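PDB 4IPA: putative curved DNA-binding protein from Chaetomium thermophilum var. thermophilum DSM 1495, which probably acts in ribosome biogenesis as the thermophilic Arx1, a member of the methionine aminopeptidase-like M24 family, and may bind nucleic acid. Local coordinates for residues A[161-174]-A[345-358]. Sequence-based numbering, arbitrary orientation.
Sequences NEVLLRLMVPPGLL and LLTTIAITKNGITR
Both terminal nitrogens of Arg358 converge on a single carboxylate oxygen of Glu162: NH2 lies 3.2 Å from OE2, on its syn lone pair, and NH1 is 3.3 Å from the same OE2. The bridge ties helix 148-167 to the hairpin of strands 342-352 and 355-360, at one edge of the antiparallel sheet of this pita-bread (M24) fold. Carboxylate and guanidinium planes are only 20° apart, and CD1 of Leu165 sits over one guanidinium face, offset toward its rim, 3.3 Å from NH1. Glu162 OE1 also takes a salt bridge from Arg166 NH1 at 2.8 Å, approached from above the carboxylate plane, so one acid serves two arginines. Were Glu162 an alanine, Arg358 and Arg166 would probably lose their shared counter-charge, and the Arg358 guanidinium would be freer to turn. At the edge of this guanidinium, in its plane, a water joins NH1 to Thr347 OG1, while a second water links that hydroxyl to Asn161 OD1.

On the side of the helix facing the hairpin, Leu165 and Met168 pack on Ile349, and Met168 and Val169 on Ile356. With CG1 anti to the carbonyl carbon (chi1 -75°), Ile356 extends CD1 to 3.9 Å from both Met168 CB and Val169 CG2. Beyond the helix, Pro170 rests on Ile351, and Leu173 lies against the backbone of the type I turn Thr352-Gly355, its CD2 pressed to 3.5 Å from Gly355 CA.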
ATOM      1  N   ASN A 161       7.013   4.547   9.326  1.00 19.02           N
ATOM      2  CA  ASN A 161       6.525   5.334   8.195  1.00 20.43           C
ATOM      3  C   ASN A 161       7.073   6.769   8.204  1.00 21.68           C
ATOM      4  O   ASN A 161       7.531   7.277   7.174  1.00 20.07           O
ATOM      5  CB  ASN A 161       4.995   5.335   8.159  1.00 19.02           C
ATOM      6  CG  ASN A 161       4.442   5.907   6.871  1.00 19.50           C
ATOM      7  OD1 ASN A 161       4.901   5.564   5.785  1.00 18.80           O
ATOM      8  ND2 ASN A 161       3.455   6.804   6.985  1.00 18.57           N
ATOM      9  N   GLU A 162       7.039   7.405   9.371  1.00 22.38           N
ATOM     10  CA  GLU A 162       7.581   8.752   9.538  1.00 21.32           C
ATOM     11  C   GLU A 162       9.078   8.807   9.237  1.00 19.30           C
ATOM     12  O   GLU A 162       9.556   9.763   8.631  1.00 20.93           O
ATOM     13  CB  GLU A 162       7.322   9.278  10.956  1.00 18.41           C
ATOM     14  CG  GLU A 162       5.846   9.492  11.268  1.00 23.82           C
ATOM     15  CD  GLU A 162       5.187  10.505  10.337  1.00 27.47           C
ATOM     16  OE1 GLU A 162       5.723  11.625  10.207  1.00 25.97           O
ATOM     17  OE2 GLU A 162       4.136  10.185   9.737  1.00 23.94           O
ATOM     18  N   VAL A 163       9.812   7.792   9.675  1.00 18.10           N
ATOM     19  CA  VAL A 163      11.235   7.710   9.386  1.00 16.51           C
ATOM     20  C   VAL A 163      11.493   7.467   7.894  1.00 18.39           C
ATOM     21  O   VAL A 163      12.270   8.190   7.278  1.00 20.67           O
ATOM     22  CB  VAL A 163      11.943   6.637  10.237  1.00 15.20           C
ATOM     23  CG1 VAL A 163      13.418   6.482   9.800  1.00 12.45           C
ATOM     24  CG2 VAL A 163      11.854   7.013  11.700  1.00 13.34           C
ATOM     25  N   LEU A 164      10.840   6.464   7.314  1.00 16.79           N
ATOM     26  CA  LEU A 164      10.990   6.177   5.879  1.00 18.50           C
ATOM     27  C   LEU A 164      10.742   7.411   5.000  1.00 19.78           C
ATOM     28  O   LEU A 164      11.539   7.731   4.120  1.00 20.30           O
ATOM     29  CB  LEU A 164      10.053   5.040   5.445  1.00 16.05           C
ATOM     30  CG  LEU A 164      10.092   4.703   3.956  1.00 19.36           C
ATOM     31  CD1 LEU A 164      11.546   4.554   3.492  1.00 16.13           C
ATOM     32  CD2 LEU A 164       9.266   3.437   3.625  1.00 14.79           C
ATOM     33  N   LEU A 165       9.632   8.099   5.235  1.00 16.11           N
ATOM     34  CA  LEU A 165       9.308   9.293   4.461  1.00 20.10           C
ATOM     35  C   LEU A 165      10.436  10.348   4.495  1.00 19.29           C
ATOM     36  O   LEU A 165      10.751  10.966   3.471  1.00 18.23           O
ATOM     37  CB  LEU A 165       7.975   9.892   4.930  1.00 17.82           C
ATOM     38  CG  LEU A 165       6.716   9.066   4.607  1.00 20.15           C
ATOM     39  CD1 LEU A 165       5.436   9.694   5.204  1.00 16.28           C
ATOM     40  CD2 LEU A 165       6.563   8.857   3.096  1.00 17.64           C
ATOM     41  N   ARG A 166      11.031  10.535   5.672  1.00 16.56           N
ATOM     42  CA  ARG A 166      12.130  11.478   5.861  1.00 19.21           C
ATOM     43  C   ARG A 166      13.431  11.005   5.212  1.00 21.50           C
ATOM     44  O   ARG A 166      14.221  11.819   4.740  1.00 23.12           O
ATOM     45  CB  ARG A 166      12.330  11.772   7.351  1.00 20.02           C
ATOM     46  CG  ARG A 166      11.349  12.809   7.873  1.00 19.84           C
ATOM     47  CD  ARG A 166      11.127  12.688   9.366  1.00 22.96           C
ATOM     48  NE  ARG A 166      10.122  13.648   9.807  1.00 24.77           N
ATOM     49  CZ  ARG A 166       8.809  13.414   9.801  1.00 26.82           C
ATOM     50  NH1 ARG A 166       8.341  12.241   9.381  1.00 20.74           N
ATOM     51  NH2 ARG A 166       7.967  14.357  10.209  1.00 23.22           N
ATOM     52  N   LEU A 167      13.637   9.690   5.162  1.00 20.93           N
ATOM     53  CA  LEU A 167      14.806   9.128   4.494  1.00 19.53           C
ATOM     54  C   LEU A 167      14.687   9.277   2.985  1.00 23.50           C
ATOM     55  O   LEU A 167      15.649   9.022   2.253  1.00 24.31           O
ATOM     56  CB  LEU A 167      14.993   7.654   4.858  1.00 21.54           C
ATOM     57  CG  LEU A 167      15.360   7.413   6.328  1.00 26.15           C
ATOM     58  CD1 LEU A 167      15.486   5.929   6.666  1.00 21.03           C
ATOM     59  CD2 LEU A 167      16.659   8.140   6.631  1.00 29.99           C
ATOM     60  N   MET A 168      13.510   9.692   2.519  1.00 19.98           N
ATOM     61  CA  MET A 168      13.263   9.775   1.082  1.00 21.41           C
ATOM     62  C   MET A 168      13.427  11.189   0.524  1.00 19.14           C
ATOM     63  O   MET A 168      13.493  11.385  -0.687  1.00 20.43           O
ATOM     64  CB  MET A 168      11.881   9.209   0.728  1.00 18.99           C
ATOM     65  CG  MET A 168      11.739   7.692   0.934  1.00 20.57           C
ATOM     66  SD  MET A 168      10.110   7.086   0.401  1.00 20.82           S
ATOM     67  CE  MET A 168      10.285   7.054  -1.395  1.00 16.33           C
ATOM     68  N   VAL A 169      13.470  12.175   1.403  1.00 20.91           N
ATOM     69  CA  VAL A 169      13.796  13.529   0.994  1.00 21.25           C
ATOM     70  C   VAL A 169      15.218  13.530   0.424  1.00 21.14           C
ATOM     71  O   VAL A 169      16.157  13.130   1.107  1.00 22.37           O
ATOM     72  CB  VAL A 169      13.676  14.502   2.179  1.00 17.56           C
ATOM     73  CG1 VAL A 169      13.978  15.939   1.725  1.00 22.75           C
ATOM     74  CG2 VAL A 169      12.273  14.419   2.757  1.00 15.95           C
ATOM     75  N   PRO A 170      15.368  13.915  -0.855  1.00 19.57           N
ATOM     76  CA  PRO A 170      16.686  14.023  -1.493  1.00 23.38           C
ATOM     77  C   PRO A 170      17.602  14.907  -0.652  1.00 26.97           C
ATOM     78  O   PRO A 170      17.156  15.936  -0.140  1.00 24.76           O
ATOM     79  CB  PRO A 170      16.370  14.700  -2.824  1.00 21.23           C
ATOM     80  CG  PRO A 170      14.990  14.232  -3.132  1.00 23.48           C
ATOM     81  CD  PRO A 170      14.274  14.173  -1.804  1.00 18.62           C
ATOM     82  N   PRO A 171      18.865  14.495  -0.490  1.00 29.09           N
ATOM     83  CA  PRO A 171      19.791  15.172   0.423  1.00 29.98           C
ATOM     84  C   PRO A 171      19.851  16.674   0.175  1.00 28.80           C
ATOM     85  O   PRO A 171      20.026  17.110  -0.961  1.00 28.77           O
ATOM     86  CB  PRO A 171      21.136  14.518   0.092  1.00 31.43           C
ATOM     87  CG  PRO A 171      20.758  13.142  -0.375  1.00 34.32           C
ATOM     88  CD  PRO A 171      19.496  13.344  -1.165  1.00 29.74           C
ATOM     89  N   GLY A 172      19.669  17.453   1.231  1.00 26.67           N
ATOM     90  CA  GLY A 172      19.864  18.888   1.158  1.00 31.42           C
ATOM     91  C   GLY A 172      18.685  19.722   0.686  1.00 32.70           C
ATOM     92  O   GLY A 172      18.701  20.949   0.812  1.00 27.91           O
ATOM     93  N   LEU A 173      17.662  19.066   0.149  1.00 27.54           N
ATOM     94  CA  LEU A 173      16.499  19.771  -0.381  1.00 27.43           C
ATOM     95  C   LEU A 173      15.885  20.733   0.641  1.00 28.19           C
ATOM     96  O   LEU A 173      15.435  21.823   0.299  1.00 29.56           O
ATOM     97  CB  LEU A 173      15.448  18.768  -0.867  1.00 23.37           C
ATOM     98  CG  LEU A 173      14.274  19.358  -1.649  1.00 31.91           C
ATOM     99  CD1 LEU A 173      14.761  19.935  -2.994  1.00 32.77           C
ATOM    100  CD2 LEU A 173      13.163  18.314  -1.855  1.00 26.69           C
ATOM    101  N   LEU A 174      15.873  20.337   1.905  1.00 27.52           N
ATOM    102  CA  LEU A 174      15.235  21.161   2.923  1.00 28.80           C
ATOM    103  C   LEU A 174      16.227  21.668   3.984  1.00 28.84           C
ATOM    104  O   LEU A 174      15.820  22.205   5.008  1.00 25.88           O
ATOM    105  CB  LEU A 174      14.076  20.395   3.575  1.00 28.35           C
ATOM    106  CG  LEU A 174      13.070  19.698   2.634  1.00 32.80           C
ATOM    107  CD1 LEU A 174      12.236  18.627   3.380  1.00 26.55           C
ATOM    108  CD2 LEU A 174      12.159  20.695   1.886  1.00 27.48           C
ATOM    109  N   LEU A 345       0.976   0.452   6.458  1.00 14.70           N
ATOM    110  CA  LEU A 345       0.537   1.731   5.920  1.00 17.16           C
ATOM    111  C   LEU A 345       1.090   1.900   4.517  1.00 14.98           C
ATOM    112  O   LEU A 345       2.180   1.428   4.202  1.00 14.59           O
ATOM    113  CB  LEU A 345       1.026   2.875   6.795  1.00 15.82           C
ATOM    114  CG  LEU A 345       0.462   2.909   8.218  1.00 20.63           C
ATOM    115  CD1 LEU A 345       1.358   3.774   9.123  1.00 19.28           C
ATOM    116  CD2 LEU A 345      -0.977   3.411   8.196  1.00 18.49           C
ATOM    117  N   LEU A 346       0.335   2.592   3.677  1.00 15.33           N
ATOM    118  CA  LEU A 346       0.755   2.832   2.318  1.00 14.96           C
ATOM    119  C   LEU A 346       0.270   4.230   1.974  1.00 17.25           C
ATOM    120  O   LEU A 346      -0.922   4.550   2.086  1.00 16.31           O
ATOM    121  CB  LEU A 346       0.190   1.771   1.351  1.00 13.97           C
ATOM    122  CG  LEU A 346       1.002   1.518   0.065  1.00 19.03           C
ATOM    123  CD1 LEU A 346       0.599   0.217  -0.689  1.00 11.86           C
ATOM    124  CD2 LEU A 346       0.952   2.724  -0.870  1.00 13.32           C
ATOM    125  N   THR A 347       1.219   5.064   1.582  1.00 14.17           N
ATOM    126  CA  THR A 347       0.952   6.448   1.265  1.00 14.00           C
ATOM    127  C   THR A 347       1.479   6.716  -0.139  1.00 13.79           C
ATOM    128  O   THR A 347       2.599   6.330  -0.473  1.00 15.36           O
ATOM    129  CB  THR A 347       1.690   7.376   2.260  1.00 16.63           C
ATOM    130  OG1 THR A 347       1.345   7.018   3.611  1.00 18.50           O
ATOM    131  CG2 THR A 347       1.335   8.839   2.012  1.00 14.82           C
ATOM    132  N   THR A 348       0.689   7.380  -0.968  1.00 14.45           N
ATOM    133  CA  THR A 348       1.191   7.839  -2.261  1.00 14.51           C
ATOM    134  C   THR A 348       1.706   9.272  -2.124  1.00 14.46           C
ATOM    135  O   THR A 348       0.948  10.164  -1.764  1.00 16.51           O
ATOM    136  CB  THR A 348       0.101   7.763  -3.336  1.00 16.90           C
ATOM    137  OG1 THR A 348      -0.232   6.387  -3.562  1.00 13.73           O
ATOM    138  CG2 THR A 348       0.604   8.403  -4.663  1.00 16.87           C
ATOM    139  N   ILE A 349       2.993   9.482  -2.382  1.00 13.82           N
ATOM    140  CA  ILE A 349       3.595  10.805  -2.213  1.00 17.56           C
ATOM    141  C   ILE A 349       4.075  11.442  -3.509  1.00 19.94           C
ATOM    142  O   ILE A 349       4.321  10.763  -4.508  1.00 16.91           O
ATOM    143  CB  ILE A 349       4.830  10.773  -1.291  1.00 16.58           C
ATOM    144  CG1 ILE A 349       5.962   9.988  -1.968  1.00 15.90           C
ATOM    145  CG2 ILE A 349       4.465  10.249   0.102  1.00 14.56           C
ATOM    146  CD1 ILE A 349       7.256   9.946  -1.185  1.00 16.89           C
ATOM    147  N   ALA A 350       4.234  12.761  -3.460  1.00 18.87           N
ATOM    148  CA  ALA A 350       4.928  13.489  -4.510  1.00 21.82           C
ATOM    149  C   ALA A 350       6.173  14.165  -3.934  1.00 22.48           C
ATOM    150  O   ALA A 350       6.150  14.698  -2.826  1.00 20.88           O
ATOM    151  CB  ALA A 350       4.010  14.513  -5.148  1.00 23.50           C
ATOM    152  N   ILE A 351       7.259  14.113  -4.692  1.00 20.18           N
ATOM    153  CA  ILE A 351       8.494  14.750  -4.305  1.00 21.22           C
ATOM    154  C   ILE A 351       8.682  15.963  -5.190  1.00 23.55           C
ATOM    155  O   ILE A 351       8.816  15.828  -6.402  1.00 22.09           O
ATOM    156  CB  ILE A 351       9.686  13.802  -4.480  1.00 21.32           C
ATOM    157  CG1 ILE A 351       9.392  12.465  -3.778  1.00 22.50           C
ATOM    158  CG2 ILE A 351      10.951  14.454  -3.945  1.00 22.35           C
ATOM    159  CD1 ILE A 351      10.566  11.471  -3.717  1.00 18.01           C
ATOM    160  N   THR A 352       8.660  17.151  -4.595  1.00 27.39           N
ATOM    161  CA  THR A 352       8.865  18.372  -5.365  1.00 26.27           C
ATOM    162  C   THR A 352       9.955  19.224  -4.728  1.00 27.88           C
ATOM    163  O   THR A 352      10.533  18.860  -3.697  1.00 25.30           O
ATOM    164  CB  THR A 352       7.591  19.239  -5.410  1.00 25.25           C
ATOM    165  OG1 THR A 352       7.343  19.779  -4.102  1.00 31.59           O
ATOM    166  CG2 THR A 352       6.387  18.430  -5.860  1.00 28.99           C
ATOM    167  N   LYS A 353      10.200  20.370  -5.359  1.00 27.30           N
ATOM    168  CA  LYS A 353      11.069  21.429  -4.860  1.00 30.34           C
ATOM    169  C   LYS A 353      10.957  21.594  -3.363  1.00 32.23           C
ATOM    170  O   LYS A 353      11.956  21.744  -2.661  1.00 30.40           O
ATOM    171  CB  LYS A 353      10.609  22.748  -5.473  1.00 36.92           C
ATOM    172  CG  LYS A 353      11.574  23.410  -6.399  1.00 38.04           C
ATOM    173  CD  LYS A 353      10.854  24.528  -7.145  1.00 47.64           C
ATOM    174  CE  LYS A 353      10.019  25.371  -6.193  1.00 48.84           C
ATOM    175  NZ  LYS A 353       9.201  26.384  -6.920  1.00 56.28           N
ATOM    176  N   ASN A 354       9.714  21.605  -2.892  1.00 32.98           N
ATOM    177  CA  ASN A 354       9.411  21.888  -1.501  1.00 31.03           C
ATOM    178  C   ASN A 354       9.438  20.660  -0.604  1.00 32.10           C
ATOM    179  O   ASN A 354       8.980  20.708   0.533  1.00 33.43           O
ATOM    180  CB  ASN A 354       8.049  22.566  -1.412  1.00 33.89           C
ATOM    181  CG  ASN A 354       8.059  23.963  -2.015  1.00 42.43           C
ATOM    182  OD1 ASN A 354       8.983  24.749  -1.780  1.00 33.37           O
ATOM    183  ND2 ASN A 354       7.034  24.272  -2.806  1.00 40.15           N
ATOM    184  N   GLY A 355       9.979  19.562  -1.114  1.00 28.32           N
ATOM    185  CA  GLY A 355      10.018  18.326  -0.360  1.00 29.66           C
ATOM    186  C   GLY A 355       8.864  17.376  -0.669  1.00 29.52           C
ATOM    187  O   GLY A 355       8.369  17.289  -1.802  1.00 28.95           O
ATOM    188  N   ILE A 356       8.431  16.656   0.357  1.00 28.11           N
ATOM    189  CA  ILE A 356       7.517  15.548   0.164  1.00 24.26           C
ATOM    190  C   ILE A 356       6.119  15.897   0.611  1.00 28.91           C
ATOM    191  O   ILE A 356       5.909  16.286   1.766  1.00 26.83           O
ATOM    192  CB  ILE A 356       8.012  14.282   0.902  1.00 25.56           C
ATOM    193  CG1 ILE A 356       9.179  13.665   0.120  1.00 22.52           C
ATOM    194  CG2 ILE A 356       6.870  13.275   1.092  1.00 21.35           C
ATOM    195  CD1 ILE A 356       9.676  12.368   0.667  1.00 21.43           C
ATOM    196  N   THR A 357       5.178  15.744  -0.323  1.00 24.73           N
ATOM    197  CA  THR A 357       3.747  15.931  -0.078  1.00 23.83           C
ATOM    198  C   THR A 357       2.996  14.602  -0.137  1.00 22.87           C
ATOM    199  O   THR A 357       3.182  13.804  -1.073  1.00 21.00           O
ATOM    200  CB  THR A 357       3.123  16.843  -1.162  1.00 26.34           C
ATOM    201  OG1 THR A 357       3.874  18.052  -1.255  1.00 36.46           O
ATOM    202  CG2 THR A 357       1.671  17.185  -0.820  1.00 23.74           C
ATOM    203  N   ARG A 358       2.129  14.369   0.842  1.00 22.37           N
ATOM    204  CA  ARG A 358       1.297  13.165   0.844  1.00 21.65           C
ATOM    205  C   ARG A 358       0.057  13.419  -0.007  1.00 23.76           C
ATOM    206  O   ARG A 358      -0.920  13.985   0.469  1.00 28.93           O
ATOM    207  CB  ARG A 358       0.885  12.775   2.268  1.00 19.80           C
ATOM    208  CG  ARG A 358       2.037  12.706   3.267  1.00 19.99           C
ATOM    209  CD  ARG A 358       1.589  12.197   4.664  1.00 24.55           C
ATOM    210  NE  ARG A 358       2.477  12.710   5.713  1.00 22.83           N
ATOM    211  CZ  ARG A 358       2.999  11.994   6.705  1.00 25.83           C
ATOM    212  NH1 ARG A 358       2.728  10.702   6.816  1.00 24.82           N
ATOM    213  NH2 ARG A 358       3.790  12.579   7.604  1.00 27.35           N
TER
HETATM  214  O   HOH W   1       3.008   4.819   4.036  1.00 17.78           O
HETATM  215  O   HOH W   2       1.158   8.860   5.653  1.00 26.06           O
HETATM  216  O   HOH W   3      14.413  23.214  -2.688  1.00 40.97           O